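Local atomic coordinates of lipoate-protein ligase 1 (Plasmodium falciparum, PDB entry 5T8U), a protein that belongs to the lipoate-protein ligase family and, in this structure, holds lipoic acid in a pocket of its ligase A/B domain. Residues Leu13-Asn18 against Glu53-Leu58; Phe57-Asn62 against Cys107-Asn112; Arg92-Gly97 against Gly153-Lys158. One frame throughout, in Å; residues are numbered along the deposited sequence.

Contact 1: residues Leu13-Asn18 against Glu53-Leu58; sequences LVLVSN and EPILFL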
loop_
_atom_site.group_PDB
_atom_site.type_symbol
_atom_site.label_atom_id
_atom_site.label_comp_id
_atom_site.label_asym_id
_atom_site.label_seq_id
_atom_site.Cartn_x
_atom_site.Cartn_y
_atom_site.Cartn_z
ATOM N N LEU A 13 4.664 -18.974 -2.337
ATOM C CA LEU A 13 5.708 -18.418 -3.186
ATOM C C LEU A 13 6.457 -17.311 -2.460
ATOM O O LEU A 13 5.863 -16.517 -1.721
ATOM C CB LEU A 13 5.133 -17.858 -4.492
ATOM C CG LEU A 13 4.805 -18.842 -5.615
ATOM C CD1 LEU A 13 4.067 -18.121 -6.733
ATOM C CD2 LEU A 13 6.069 -19.496 -6.151
ATOM N N VAL A 14 7.765 -17.262 -2.694
ATOM C CA VAL A 14 8.635 -16.202 -2.202
ATOM C C VAL A 14 9.304 -15.581 -3.421
ATOM O O VAL A 14 10.093 -16.243 -4.109
ATOM C CB VAL A 14 9.677 -16.727 -1.206
ATOM C CG1 VAL A 14 10.461 -15.576 -0.594
ATOM C CG2 VAL A 14 9.008 -17.563 -0.123
ATOM N N LEU A 15 8.990 -14.319 -3.691
ATOM C CA LEU A 15 9.480 -13.603 -4.858
ATOM C C LEU A 15 10.355 -12.442 -4.405
ATOM O O LEU A 15 10.105 -11.829 -3.360
ATOM C CB LEU A 15 8.315 -13.088 -5.711
ATOM C CG LEU A 15 7.145 -14.060 -5.892
ATOM C CD1 LEU A 15 6.042 -13.421 -6.723
ATOM C CD2 LEU A 15 7.605 -15.364 -6.522
ATOM N N VAL A 16 11.384 -12.147 -5.194
ATOM C CA VAL A 16 12.353 -11.109 -4.869
ATOM C C VAL A 16 12.618 -10.283 -6.119
ATOM O O VAL A 16 12.640 -10.815 -7.235
ATOM C CB VAL A 16 13.666 -11.712 -4.326
ATOM C CG1 VAL A 16 14.694 -10.620 -4.050
ATOM C CG2 VAL A 16 13.393 -12.519 -3.067
ATOM N N SER A 17 12.815 -8.982 -5.929
ATOM C CA SER A 17 13.211 -8.078 -7.000
ATOM C C SER A 17 14.479 -7.355 -6.572
ATOM O O SER A 17 14.475 -6.631 -5.570
ATOM C CB SER A 17 12.102 -7.074 -7.318
ATOM O OG SER A 17 12.561 -6.082 -8.220
ATOM N N ASN A 18 15.562 -7.559 -7.322
ATOM C CA ASN A 18 16.802 -6.846 -7.053
ATOM C C ASN A 18 16.814 -5.446 -7.650
ATOM O O ASN A 18 17.715 -4.663 -7.330
ATOM C CB ASN A 18 17.999 -7.641 -7.584
ATOM C CG ASN A 18 18.313 -8.853 -6.732
ATOM O OD1 ASN A 18 18.724 -8.724 -5.579
ATOM N ND2 ASN A 18 18.133 -10.040 -7.298
ATOM N N GLU A 53 -2.394 -19.654 -3.701
ATOM C CA GLU A 53 -1.686 -19.794 -2.439
ATOM C C GLU A 53 -1.048 -18.475 -2.028
ATOM O O GLU A 53 -1.007 -17.516 -2.804
ATOM C CB GLU A 53 -0.621 -20.886 -2.566
ATOM C CG GLU A 53 -1.173 -22.278 -2.805
ATOM C CD GLU A 53 -1.856 -22.855 -1.583
ATOM O OE1 GLU A 53 -3.103 -22.816 -1.522
ATOM O OE2 GLU A 53 -1.145 -23.342 -0.678
ATOM N N PRO A 54 -0.535 -18.387 -0.800
ATOM C CA PRO A 54 0.066 -17.128 -0.344
ATOM C C PRO A 54 1.321 -16.763 -1.124
ATOM O O PRO A 54 2.027 -17.623 -1.656
ATOM C CB PRO A 54 0.399 -17.405 1.128
ATOM C CG PRO A 54 -0.452 -18.566 1.513
ATOM C CD PRO A 54 -0.583 -19.390 0.277
ATOM N N ILE A 55 1.593 -15.459 -1.177
ATOM C CA ILE A 55 2.791 -14.919 -1.811
ATOM C C ILE A 55 3.429 -13.905 -0.876
ATOM O O ILE A 55 2.735 -13.069 -0.283
ATOM C CB ILE A 55 2.479 -14.256 -3.170
ATOM C CG1 ILE A 55 1.987 -15.305 -4.163
ATOM C CG2 ILE A 55 3.709 -13.514 -3.709
ATOM C CD1 ILE A 55 1.626 -14.761 -5.528
ATOM N N LEU A 56 4.753 -13.975 -0.758
ATOM C CA LEU A 56 5.550 -12.938 -0.118
ATOM C C LEU A 56 6.532 -12.393 -1.141
ATOM O O LEU A 56 7.294 -13.160 -1.734
ATOM C CB LEU A 56 6.302 -13.475 1.102
ATOM C CG LEU A 56 7.396 -12.560 1.664
ATOM C CD1 LEU A 56 6.834 -11.196 2.039
ATOM C CD2 LEU A 56 8.071 -13.206 2.860
ATOM N N PHE A 57 6.518 -11.079 -1.347
ATOM C CA PHE A 57 7.375 -10.428 -2.331
ATOM C C PHE A 57 8.192 -9.347 -1.637
ATOM O O PHE A 57 7.626 -8.433 -1.029
ATOM C CB PHE A 57 6.543 -9.836 -3.470
ATOM C CG PHE A 57 7.314 -8.916 -4.374
ATOM C CD1 PHE A 57 8.534 -9.305 -4.899
ATOM C CD2 PHE A 57 6.811 -7.668 -4.712
ATOM C CE1 PHE A 57 9.245 -8.465 -5.733
ATOM C CE2 PHE A 57 7.519 -6.824 -5.549
ATOM C CZ PHE A 57 8.738 -7.225 -6.060
ATOM N N LEU A 58 9.515 -9.450 -1.737
ATOM C CA LEU A 58 10.428 -8.541 -1.057
ATOM C C LEU A 58 11.130 -7.651 -2.073
ATOM O O LEU A 58 11.518 -8.112 -3.151
ATOM C CB LEU A 58 11.456 -9.324 -0.239
ATOM C CG LEU A 58 10.854 -10.030 0.976
ATOM C CD1 LEU A 58 11.642 -11.280 1.338
ATOM C CD2 LEU A 58 10.794 -9.073 2.154
#
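L13-S17 and I55-L58 run parallel, their axes 4.7 Å apart at closest approach and inclined by 17°, and five backbone hydrogen bonds knit them in the zigzag of a parallel pair. L13, L15 and S17 supply the groups on one side and P54, L56 and L58 those on the other; L15 N to L56 O, at 2.8 Å with an N-H...O angle of 172°, is nearly straight. Between these rungs lie CA-H...O contacts, such as F57 CA to L15 O at 3.2 Å. The strands are adjacent members of the mixed sheet, and the chain between them includes helix 22-34, which packs on the sheet: a beta-alpha-beta crossover. On the face turned to that helix, the L15 and I55 side chains cross at an angle, with L15 CD1 3.8 Å from I55 CG2, while L15 CB lies 3.9 Å from F57 CD1. With CG anti to the backbone N (chi1 168°), the F57 ring leans toward the neighbouring strand and meets it by an edge. S17 CB and the carbonyl carbon of V16 sit near the ring plane, S17 CB being 3.6 Å from F57 CE1. The S17 hydroxyl is hydrogen-bonded to N25 of the helix. On the other face, I221 of helix 213-227 packs on V14 and L58 and F224 on L56, while V16 lies against Y245; V14 CG1 is 4.1 Å from L56 O.

Contact 2: residues Phe57-Asn62 against Cys107-Asn112; sequences FLWRNN and CFTFLN. With LPA (lipoic acid), chain C.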
loop_
_atom_site.group_PDB
_atom_site.type_symbol
_atom_site.label_atom_id
_atom_site.label_comp_id
_atom_site.label_asym_id
_atom_site.label_seq_id
_atom_site.Cartn_x
_atom_site.Cartn_y
_atom_site.Cartn_z
ATOM N N PHE A 57 6.518 -11.079 -1.347
ATOM C CA PHE A 57 7.375 -10.428 -2.331
ATOM C C PHE A 57 8.192 -9.347 -1.637
ATOM O O PHE A 57 7.626 -8.433 -1.029
ATOM C CB PHE A 57 6.543 -9.836 -3.470
ATOM C CG PHE A 57 7.314 -8.916 -4.374
ATOM C CD1 PHE A 57 8.534 -9.305 -4.899
ATOM C CD2 PHE A 57 6.811 -7.668 -4.712
ATOM C CE1 PHE A 57 9.245 -8.465 -5.733
ATOM C CE2 PHE A 57 7.519 -6.824 -5.549
ATOM C CZ PHE A 57 8.738 -7.225 -6.060
ATOM N N LEU A 58 9.515 -9.450 -1.737
ATOM C CA LEU A 58 10.428 -8.541 -1.057
ATOM C C LEU A 58 11.130 -7.651 -2.073
ATOM O O LEU A 58 11.518 -8.112 -3.151
ATOM C CB LEU A 58 11.456 -9.324 -0.239
ATOM C CG LEU A 58 10.854 -10.030 0.976
ATOM C CD1 LEU A 58 11.642 -11.280 1.338
ATOM C CD2 LEU A 58 10.794 -9.073 2.154
ATOM N N TRP A 59 11.293 -6.374 -1.730
ATOM C CA TRP A 59 11.864 -5.422 -2.672
ATOM C C TRP A 59 12.340 -4.190 -1.918
ATOM O O TRP A 59 11.860 -3.884 -0.826
ATOM C CB TRP A 59 10.854 -5.038 -3.761
ATOM C CG TRP A 59 9.459 -4.755 -3.253
ATOM C CD1 TRP A 59 8.598 -5.644 -2.672
ATOM C CD2 TRP A 59 8.759 -3.503 -3.307
ATOM N NE1 TRP A 59 7.418 -5.024 -2.352
ATOM C CE2 TRP A 59 7.489 -3.710 -2.732
ATOM C CE3 TRP A 59 9.083 -2.229 -3.780
ATOM C CZ2 TRP A 59 6.546 -2.692 -2.618
ATOM C CZ3 TRP A 59 8.143 -1.219 -3.669
ATOM C CH2 TRP A 59 6.892 -1.456 -3.091
ATOM N N ARG A 60 13.300 -3.490 -2.517
ATOM C CA ARG A 60 13.849 -2.267 -1.950
ATOM C C ARG A 60 13.886 -1.191 -3.025
ATOM O O ARG A 60 13.948 -1.488 -4.220
ATOM C CB ARG A 60 15.257 -2.494 -1.382
ATOM C CG ARG A 60 15.306 -3.472 -0.219
ATOM C CD ARG A 60 16.691 -4.081 -0.067
ATOM N NE ARG A 60 17.711 -3.082 0.237
ATOM C CZ ARG A 60 19.018 -3.327 0.259
ATOM N NH1 ARG A 60 19.475 -4.543 -0.010
ATOM N NH2 ARG A 60 19.871 -2.355 0.547
ATOM N N ASN A 61 13.845 0.066 -2.587
ATOM C CA ASN A 61 13.826 1.202 -3.495
ATOM C C ASN A 61 14.822 2.251 -3.028
ATOM O O ASN A 61 15.064 2.412 -1.829
ATOM C CB ASN A 61 12.430 1.829 -3.589
ATOM C CG ASN A 61 11.332 0.792 -3.684
ATOM O OD1 ASN A 61 11.043 0.270 -4.759
ATOM N ND2 ASN A 61 10.710 0.491 -2.552
ATOM N N ASN A 62 15.393 2.966 -3.991
ATOM C CA ASN A 62 16.319 4.049 -3.693
ATOM C C ASN A 62 15.526 5.258 -3.196
ATOM O O ASN A 62 14.323 5.185 -2.928
ATOM C CB ASN A 62 17.166 4.366 -4.923
ATOM C CG ASN A 62 18.653 4.198 -4.666
ATOM O OD1 ASN A 62 19.148 4.522 -3.586
ATOM N ND2 ASN A 62 19.372 3.686 -5.658
ATOM N N CYS A 107 10.808 -3.455 1.796
ATOM C CA CYS A 107 9.396 -3.404 1.439
ATOM C C CYS A 107 8.891 -4.824 1.235
ATOM O O CYS A 107 9.477 -5.592 0.462
ATOM C CB CYS A 107 9.161 -2.578 0.167
ATOM S SG CYS A 107 9.586 -0.825 0.306
ATOM N N PHE A 108 7.801 -5.160 1.922
ATOM C CA PHE A 108 7.191 -6.477 1.847
ATOM C C PHE A 108 5.800 -6.365 1.238
ATOM O O PHE A 108 5.100 -5.364 1.427
ATOM C CB PHE A 108 7.099 -7.129 3.234
ATOM C CG PHE A 108 6.202 -6.396 4.193
ATOM C CD1 PHE A 108 4.855 -6.706 4.279
ATOM C CD2 PHE A 108 6.706 -5.401 5.014
ATOM C CE1 PHE A 108 4.025 -6.035 5.162
ATOM C CE2 PHE A 108 5.883 -4.727 5.900
ATOM C CZ PHE A 108 4.541 -5.046 5.973
ATOM N N THR A 109 5.403 -7.404 0.506
ATOM C CA THR A 109 4.096 -7.451 -0.144
ATOM C C THR A 109 3.526 -8.851 0.036
ATOM O O THR A 109 4.025 -9.809 -0.564
ATOM C CB THR A 109 4.199 -7.093 -1.627
ATOM O OG1 THR A 109 4.759 -5.782 -1.768
ATOM C CG2 THR A 109 2.825 -7.133 -2.294
ATOM N N PHE A 110 2.489 -8.967 0.861
ATOM C CA PHE A 110 1.763 -10.217 1.025
ATOM C C PHE A 110 0.560 -10.228 0.090
ATOM O O PHE A 110 -0.227 -9.276 0.073
ATOM C CB PHE A 110 1.297 -10.392 2.471
ATOM C CG PHE A 110 2.411 -10.578 3.457
ATOM C CD1 PHE A 110 2.972 -11.829 3.661
ATOM C CD2 PHE A 110 2.888 -9.507 4.192
ATOM C CE1 PHE A 110 3.994 -12.004 4.573
ATOM C CE2 PHE A 110 3.910 -9.680 5.108
ATOM C CZ PHE A 110 4.464 -10.930 5.296
ATOM N N LEU A 111 0.423 -11.300 -0.686
ATOM C CA LEU A 111 -0.760 -11.520 -1.510
ATOM C C LEU A 111 -1.443 -12.792 -1.037
ATOM O O LEU A 111 -0.778 -13.809 -0.808
ATOM C CB LEU A 111 -0.409 -11.629 -2.996
ATOM C CG LEU A 111 0.459 -10.515 -3.580
ATOM C CD1 LEU A 111 0.682 -10.752 -5.061
ATOM C CD2 LEU A 111 -0.175 -9.154 -3.349
ATOM N N ASN A 112 -2.767 -12.736 -0.886
ATOM C CA ASN A 112 -3.514 -13.877 -0.380
ATOM C C ASN A 112 -4.846 -13.994 -1.107
ATOM O O ASN A 112 -5.303 -13.061 -1.770
ATOM C CB ASN A 112 -3.751 -13.767 1.131
ATOM C CG ASN A 112 -2.464 -13.817 1.927
ATOM O OD1 ASN A 112 -1.779 -12.805 2.085
ATOM N ND2 ASN A 112 -2.129 -14.996 2.438
HETATM C C1 LPA C . 1.291 4.515 6.280
HETATM O O1 LPA C . 2.080 4.726 7.239
HETATM C C2 LPA C . 1.474 3.281 5.401
HETATM O O2 LPA C . 0.351 5.321 6.049
HETATM C C3 LPA C . 2.754 3.435 4.584
HETATM C C4 LPA C . 2.778 2.411 3.451
HETATM C C5 LPA C . 3.898 2.781 2.479
HETATM C C6 LPA C . 3.882 1.940 1.355
HETATM S S6 LPA C . 4.610 2.629 0.185
HETATM C C7 LPA C . 4.876 0.271 1.727
HETATM C C8 LPA C . 5.688 -0.137 0.417
HETATM S S8 LPA C . 5.413 1.193 -0.813
#
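W59 and C107 form a hydrogen-bonded pair of an antiparallel ladder between two central strands of the mixed sheet, where strand 55-59 meets strand 105-112 at 163°. Their backbones exchange bonds both ways, W59 N to C107 O and C107 N to W59 O. F57 and T109 form the next such pair, although the bond from T109 N to F57 O is weak. From its CB, W59 puts CG between the backbone N and the carbonyl carbon (chi1 44°), which swings the indole in along strand 105-112. CG and CD1 then lie beneath C107 O, which sits over one ring face, 3.3 Å from W59 CD1. On the opposite face the F57 ring makes an offset (parallel-displaced) stack, with W59 CD1 toward its rim. Next along the indole, NE1 donates to T109 OG1 at 2.8 Å, with an N-H...O angle of 151° and the oxygen near the ring plane; OG1 is bonded in turn to E29, consistent with a hydroxyl set in place to receive the indole N-H. The six-membered ring takes C107 CB over its face in a CH-pi contact, 3.6 Å from the centroid, and C107 SG stands over the same face at 4.3 Å from that centroid. Thus tryptophan and cysteine together wall one end of the lipoic acid pocket. At the far tip, W59 CH2 comes 3.8 Å from S8 of the dithiolane ring. N61, whose OD1 is bonded to N25, brings its ND2 to 3.3 Å from C107 SG.

Contact 3: residues Arg92-Gly97 against Gly153-Lys158; sequences RFTGGG and GSAFKK. With LPA (lipoic acid), chain C.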
loop_
_atom_site.group_PDB
_atom_site.type_symbol
_atom_site.label_atom_id
_atom_site.label_comp_id
_atom_site.label_asym_id
_atom_site.label_seq_id
_atom_site.Cartn_x
_atom_site.Cartn_y
_atom_site.Cartn_z
ATOM N N ARG A 92 1.225 5.403 -5.345
ATOM C CA ARG A 92 0.852 4.000 -5.302
ATOM C C ARG A 92 -0.657 3.845 -5.473
ATOM O O ARG A 92 -1.414 4.818 -5.517
ATOM C CB ARG A 92 1.316 3.365 -3.991
ATOM C CG ARG A 92 0.818 4.073 -2.742
ATOM C CD ARG A 92 1.291 3.383 -1.476
ATOM N NE ARG A 92 0.730 4.012 -0.283
ATOM C CZ ARG A 92 1.276 5.040 0.362
ATOM N NH1 ARG A 92 0.678 5.539 1.435
ATOM N NH2 ARG A 92 2.415 5.573 -0.057
ATOM N N PHE A 93 -1.094 2.590 -5.576
ATOM C CA PHE A 93 -2.500 2.271 -5.781
ATOM C C PHE A 93 -3.264 2.071 -4.480
ATOM O O PHE A 93 -4.494 1.970 -4.513
ATOM C CB PHE A 93 -2.629 1.009 -6.642
ATOM C CG PHE A 93 -2.051 1.154 -8.022
ATOM C CD1 PHE A 93 -2.385 2.238 -8.817
ATOM C CD2 PHE A 93 -1.166 0.210 -8.521
ATOM C CE1 PHE A 93 -1.853 2.375 -10.087
ATOM C CE2 PHE A 93 -0.630 0.344 -9.789
ATOM C CZ PHE A 93 -0.974 1.427 -10.572
ATOM N N THR A 94 -2.575 2.017 -3.344
ATOM C CA THR A 94 -3.213 1.842 -2.052
ATOM C C THR A 94 -3.388 3.197 -1.370
ATOM O O THR A 94 -2.956 4.238 -1.871
ATOM C CB THR A 94 -2.391 0.899 -1.169
ATOM O OG1 THR A 94 -1.102 1.472 -0.923
ATOM C CG2 THR A 94 -2.221 -0.456 -1.835
ATOM N N GLY A 95 -4.034 3.178 -0.204
ATOM C CA GLY A 95 -4.191 4.368 0.601
ATOM C C GLY A 95 -3.017 4.580 1.540
ATOM O O GLY A 95 -2.022 3.857 1.522
ATOM N N GLY A 96 -3.148 5.602 2.373
ATOM C CA GLY A 96 -2.150 5.934 3.369
ATOM C C GLY A 96 -1.539 7.295 3.111
ATOM O O GLY A 96 -1.968 8.050 2.233
ATOM N N GLY A 97 -0.508 7.607 3.900
ATOM C CA GLY A 97 0.171 8.879 3.812
ATOM C C GLY A 97 1.456 8.800 3.002
ATOM O O GLY A 97 1.905 7.735 2.588
ATOM N N GLY A 153 5.200 0.362 8.318
ATOM C CA GLY A 153 3.953 1.001 7.927
ATOM C C GLY A 153 3.311 0.344 6.723
ATOM O O GLY A 153 3.939 0.234 5.667
ATOM N N SER A 154 2.057 -0.080 6.856
ATOM C CA SER A 154 1.418 -0.927 5.862
ATOM C C SER A 154 0.264 -0.216 5.165
ATOM O O SER A 154 -0.249 0.806 5.630
ATOM C CB SER A 154 0.908 -2.218 6.509
ATOM O OG SER A 154 1.970 -2.935 7.115
ATOM N N ALA A 155 -0.132 -0.785 4.028
ATOM C CA ALA A 155 -1.291 -0.330 3.275
ATOM C C ALA A 155 -1.854 -1.521 2.512
ATOM O O ALA A 155 -1.160 -2.516 2.279
ATOM C CB ALA A 155 -0.942 0.818 2.321
ATOM N N PHE A 156 -3.123 -1.409 2.119
ATOM C CA PHE A 156 -3.869 -2.557 1.623
ATOM C C PHE A 156 -4.652 -2.186 0.371
ATOM O O PHE A 156 -4.960 -1.017 0.122
ATOM C CB PHE A 156 -4.832 -3.092 2.690
ATOM C CG PHE A 156 -4.227 -3.173 4.061
ATOM C CD1 PHE A 156 -3.615 -4.336 4.495
ATOM C CD2 PHE A 156 -4.266 -2.083 4.915
ATOM C CE1 PHE A 156 -3.056 -4.410 5.756
ATOM C CE2 PHE A 156 -3.708 -2.153 6.176
ATOM C CZ PHE A 156 -3.102 -3.319 6.596
ATOM N N LYS A 157 -4.970 -3.213 -0.415
ATOM C CA LYS A 157 -5.866 -3.090 -1.556
ATOM C C LYS A 157 -6.548 -4.433 -1.766
ATOM O O LYS A 157 -5.912 -5.485 -1.653
ATOM C CB LYS A 157 -5.125 -2.659 -2.827
ATOM C CG LYS A 157 -5.960 -2.756 -4.095
ATOM C CD LYS A 157 -5.342 -1.948 -5.226
ATOM C CE LYS A 157 -6.202 -1.989 -6.481
ATOM N NZ LYS A 157 -7.550 -1.388 -6.271
ATOM N N LYS A 158 -7.845 -4.388 -2.064
ATOM C CA LYS A 158 -8.653 -5.585 -2.234
ATOM C C LYS A 158 -9.140 -5.682 -3.673
ATOM O O LYS A 158 -9.420 -4.670 -4.323
ATOM C CB LYS A 158 -9.854 -5.583 -1.276
ATOM C CG LYS A 158 -10.734 -6.825 -1.356
ATOM C CD LYS A 158 -10.032 -8.060 -0.814
ATOM C CE LYS A 158 -10.834 -9.321 -1.096
ATOM N NZ LYS A 158 -10.343 -10.487 -0.313
HETATM C C1 LPA C . 1.291 4.515 6.280
HETATM O O1 LPA C . 2.080 4.726 7.239
HETATM C C2 LPA C . 1.474 3.281 5.401
HETATM O O2 LPA C . 0.351 5.321 6.049
HETATM C C3 LPA C . 2.754 3.435 4.584
HETATM C C4 LPA C . 2.778 2.411 3.451
HETATM C C5 LPA C . 3.898 2.781 2.479
HETATM C C6 LPA C . 3.882 1.940 1.355
HETATM S S6 LPA C . 4.610 2.629 0.185
HETATM C C7 LPA C . 4.876 0.271 1.727
HETATM C C8 LPA C . 5.688 -0.137 0.417
HETATM S S8 LPA C . 5.413 1.193 -0.813
#
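The methyl of A155 is set against two oxygens, its CB 3.3 Å from both T94 OG1 and G95 O, and no hydrogen bond joins the two segments. T94 continues the contact through its methyl branch, CG2 lying 3.4 Å from F156 O and also against K157 CB, while its OG1 is bonded to H166 of strand 162-170. Most hydrogen bonds of R92 stay within the glycine-rich loop. Extended from CG to NE, R92 turns its guanidinium across the chain (chi4 -88°) so that NE and NH1 both reach G95 O, side-on and from the same face of the carbonyl, above its plane. NH1 also donates to G97 O at 2.8 Å, almost straight at 173°; both acceptors lie in the guanidinium plane, and NH2 has a weak bond to I66 O. The flat group is held in one orientation, lipoic acid C5 lying 4.0 Å above its centre. G97 N donates a hydrogen bond to lipoic acid O2 at 3.3 Å, long but nearly straight, and K150 also bonds the ligand. R92 spends its N-H groups chiefly on loop carbonyls, a hold its charge probably strengthens, and meets C5 in a nonpolar contact over a face.

In the fold
From the N terminus, contact 1 closes first, pairing 13-18 with 53-58 around a connection rich in helix that includes 22-34. Strand 55-59 then opens contact 2, sharing F57 and L58 with contact 1; it closes at 107-112 after a loop containing the small three-stranded sheet. Contact 3 opens inside that loop, at 92-97, and closes beyond it at 153-158, so contacts 2 and 3 cross, whereas contacts 1 and 3 follow in series. Contact 3 brings the loop between strands 88-90 and 99-101 of the small sheet onto strand 150-159 of the large one. Strand 162-170 lies between 105-112 and 150-159, yet F108 CZ packs 3.5 Å from S154 OG. Contacts 2 and 3 both touch lipoic acid.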